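Local coordinates for glutathione peroxidase-like protein (Trypanosoma brucei, PDB 2VUP) that probably reduces hydroperoxides with electrons from tryparedoxin, as a glutathione peroxidase-family enzyme of the trypanosome, at residues Y54-K59 with G94-N99. Residues are numbered along the deposited sequence; the frame is centred on the assembly and turned at random.
Sequences YNVASK and GQEPGN. Unlike the reference sequence in segment 94-99: Asn99 (reference Thr).
Ser58 and Glu96 meet through a short hydrogen bond, OG of Ser58 lying 2.6 Å from OE1 of Glu96 and donating to its syn lone pair. The same OE1 takes a weak bond from the backbone N of Ser58 (3.1 Å, 123° at the hydrogen), and a water donates both to Ser58 OG and to Glu96 OE2, so both carboxylate oxygens have hydrogen-bond partners, which should limit rotation of the group. Glu96 reaches this place because CG stands anti to its backbone N (chi1 -167°) and the chain then bends at chi2, bringing OE2 to 3.4 Å from Ala57 CA. Alongside, Gln95 O accepts from Lys59 N at 3.1 Å, in the carbonyl plane, and weakly from Ser58 N. The aliphatic part of Lys59 crosses the Pro97 ring, Lys59 CD lying 3.6 Å from Pro97 CD, while Gln95 CG packs 3.4 Å from Lys59 O, and the side chain of Gln95 also lies close to that of Cys60, the predicted active-site residue. In the second shell, Asn90 OD1 holds Glu96 N and Lys120 NZ binds Glu96 O. The contact thus ties the turn after inner strand 51-56 of this thioredoxin-like fold to the loop joining strand 83-88 to helix 100-111, whose Ile103 and Phe106 touch Glu96 and Ser58.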
loop_
_atom_site.group_PDB
_atom_site.type_symbol
_atom_site.label_atom_id
_atom_site.label_comp_id
_atom_site.label_asym_id
_atom_site.label_seq_id
_atom_site.Cartn_x
_atom_site.Cartn_y
_atom_site.Cartn_z
ATOM N N TYR A 54 -0.692 -0.161 0.657
ATOM C CA TYR A 54 -1.562 -1.323 0.905
ATOM C C TYR A 54 -1.540 -2.329 -0.250
ATOM O O TYR A 54 -1.433 -1.952 -1.430
ATOM C CB TYR A 54 -3.017 -0.873 1.074
ATOM C CG TYR A 54 -3.386 -0.260 2.415
ATOM C CD1 TYR A 54 -4.015 -1.020 3.398
ATOM C CD2 TYR A 54 -3.127 1.085 2.687
ATOM C CE1 TYR A 54 -4.364 -0.467 4.637
ATOM C CE2 TYR A 54 -3.480 1.656 3.917
ATOM C CZ TYR A 54 -4.094 0.876 4.884
ATOM O OH TYR A 54 -4.432 1.436 6.096
ATOM N N ASN A 55 -1.654 -3.609 0.088
ATOM C CA ASN A 55 -2.203 -4.573 -0.856
ATOM C C ASN A 55 -3.684 -4.692 -0.525
ATOM O O ASN A 55 -4.056 -4.791 0.652
ATOM C CB ASN A 55 -1.481 -5.937 -0.837
ATOM C CG ASN A 55 -1.509 -6.622 0.535
ATOM O OD1 ASN A 55 -0.842 -6.189 1.473
ATOM N ND2 ASN A 55 -2.257 -7.717 0.634
ATOM N N VAL A 56 -4.518 -4.662 -1.562
ATOM C CA VAL A 56 -5.963 -4.508 -1.409
ATOM C C VAL A 56 -6.773 -5.630 -2.073
ATOM O O VAL A 56 -6.266 -6.367 -2.927
ATOM C CB VAL A 56 -6.461 -3.128 -1.956
ATOM C CG1 VAL A 56 -5.903 -1.977 -1.130
ATOM C CG2 VAL A 56 -6.113 -2.949 -3.435
ATOM N N ALA A 57 -8.033 -5.741 -1.659
ATOM C CA ALA A 57 -9.004 -6.655 -2.251
ATOM C C ALA A 57 -10.400 -6.042 -2.106
ATOM O O ALA A 57 -10.651 -5.284 -1.167
ATOM C CB ALA A 57 -8.936 -8.040 -1.579
ATOM N N SER A 58 -11.298 -6.359 -3.036
ATOM C CA SER A 58 -12.629 -5.732 -3.078
ATOM C C SER A 58 -13.698 -6.539 -2.326
ATOM O O SER A 58 -14.747 -6.015 -1.958
ATOM C CB SER A 58 -13.070 -5.519 -4.531
ATOM O OG SER A 58 -12.165 -4.665 -5.210
ATOM N N LYS A 59 -13.411 -7.815 -2.110
ATOM C CA LYS A 59 -14.365 -8.752 -1.542
ATOM C C LYS A 59 -13.838 -9.345 -0.240
ATOM O O LYS A 59 -14.055 -10.523 0.037
ATOM C CB LYS A 59 -14.628 -9.878 -2.541
ATOM C CG LYS A 59 -15.473 -9.502 -3.746
ATOM C CD LYS A 59 -15.274 -10.569 -4.807
ATOM C CE LYS A 59 -16.586 -11.114 -5.363
ATOM N NZ LYS A 59 -16.331 -12.393 -6.106
ATOM N N GLY A 94 -8.872 -15.486 -2.988
ATOM C CA GLY A 94 -9.318 -15.053 -4.312
ATOM C C GLY A 94 -10.291 -13.890 -4.229
ATOM O O GLY A 94 -11.281 -13.842 -4.958
ATOM N N GLN A 95 -9.988 -12.939 -3.354
ATOM C CA GLN A 95 -10.920 -11.869 -3.030
ATOM C C GLN A 95 -10.731 -10.583 -3.859
ATOM O O GLN A 95 -11.351 -9.558 -3.579
ATOM C CB GLN A 95 -10.929 -11.633 -1.510
ATOM C CG GLN A 95 -11.630 -12.807 -0.781
ATOM C CD GLN A 95 -11.365 -12.896 0.714
ATOM O OE1 GLN A 95 -10.653 -12.071 1.296
ATOM N NE2 GLN A 95 -11.940 -13.920 1.347
ATOM N N GLU A 96 -9.900 -10.663 -4.896
ATOM C CA GLU A 96 -9.783 -9.592 -5.902
ATOM C C GLU A 96 -9.910 -10.188 -7.321
ATOM O O GLU A 96 -8.944 -10.180 -8.096
ATOM C CB GLU A 96 -8.463 -8.814 -5.721
ATOM C CG GLU A 96 -8.348 -7.486 -6.498
ATOM C CD GLU A 96 -9.226 -6.375 -5.950
ATOM O OE1 GLU A 96 -10.468 -6.479 -6.068
ATOM O OE2 GLU A 96 -8.677 -5.379 -5.419
ATOM N N PRO A 97 -11.103 -10.726 -7.661
ATOM C CA PRO A 97 -11.267 -11.408 -8.955
ATOM C C PRO A 97 -11.420 -10.473 -10.162
ATOM O O PRO A 97 -11.064 -10.858 -11.285
ATOM C CB PRO A 97 -12.550 -12.224 -8.759
ATOM C CG PRO A 97 -13.348 -11.415 -7.812
ATOM C CD PRO A 97 -12.350 -10.755 -6.872
ATOM N N GLY A 98 -11.930 -9.265 -9.937
ATOM C CA GLY A 98 -12.201 -8.329 -11.027
ATOM C C GLY A 98 -10.953 -7.749 -11.666
ATOM O O GLY A 98 -9.852 -7.823 -11.088
ATOM N N ASN A 99 -11.118 -7.183 -12.862
ATOM C CA ASN A 99 -10.027 -6.498 -13.554
ATOM C C ASN A 99 -9.816 -5.101 -12.977
ATOM O O ASN A 99 -10.628 -4.626 -12.176
ATOM C CB ASN A 99 -10.253 -6.458 -15.082
ATOM C CG ASN A 99 -11.486 -5.635 -15.495
ATOM O OD1 ASN A 99 -11.951 -4.758 -14.761
ATOM N ND2 ASN A 99 -12.012 -5.918 -16.682
HETATM O O HOH W 1 -10.003 -3.332 -4.126
#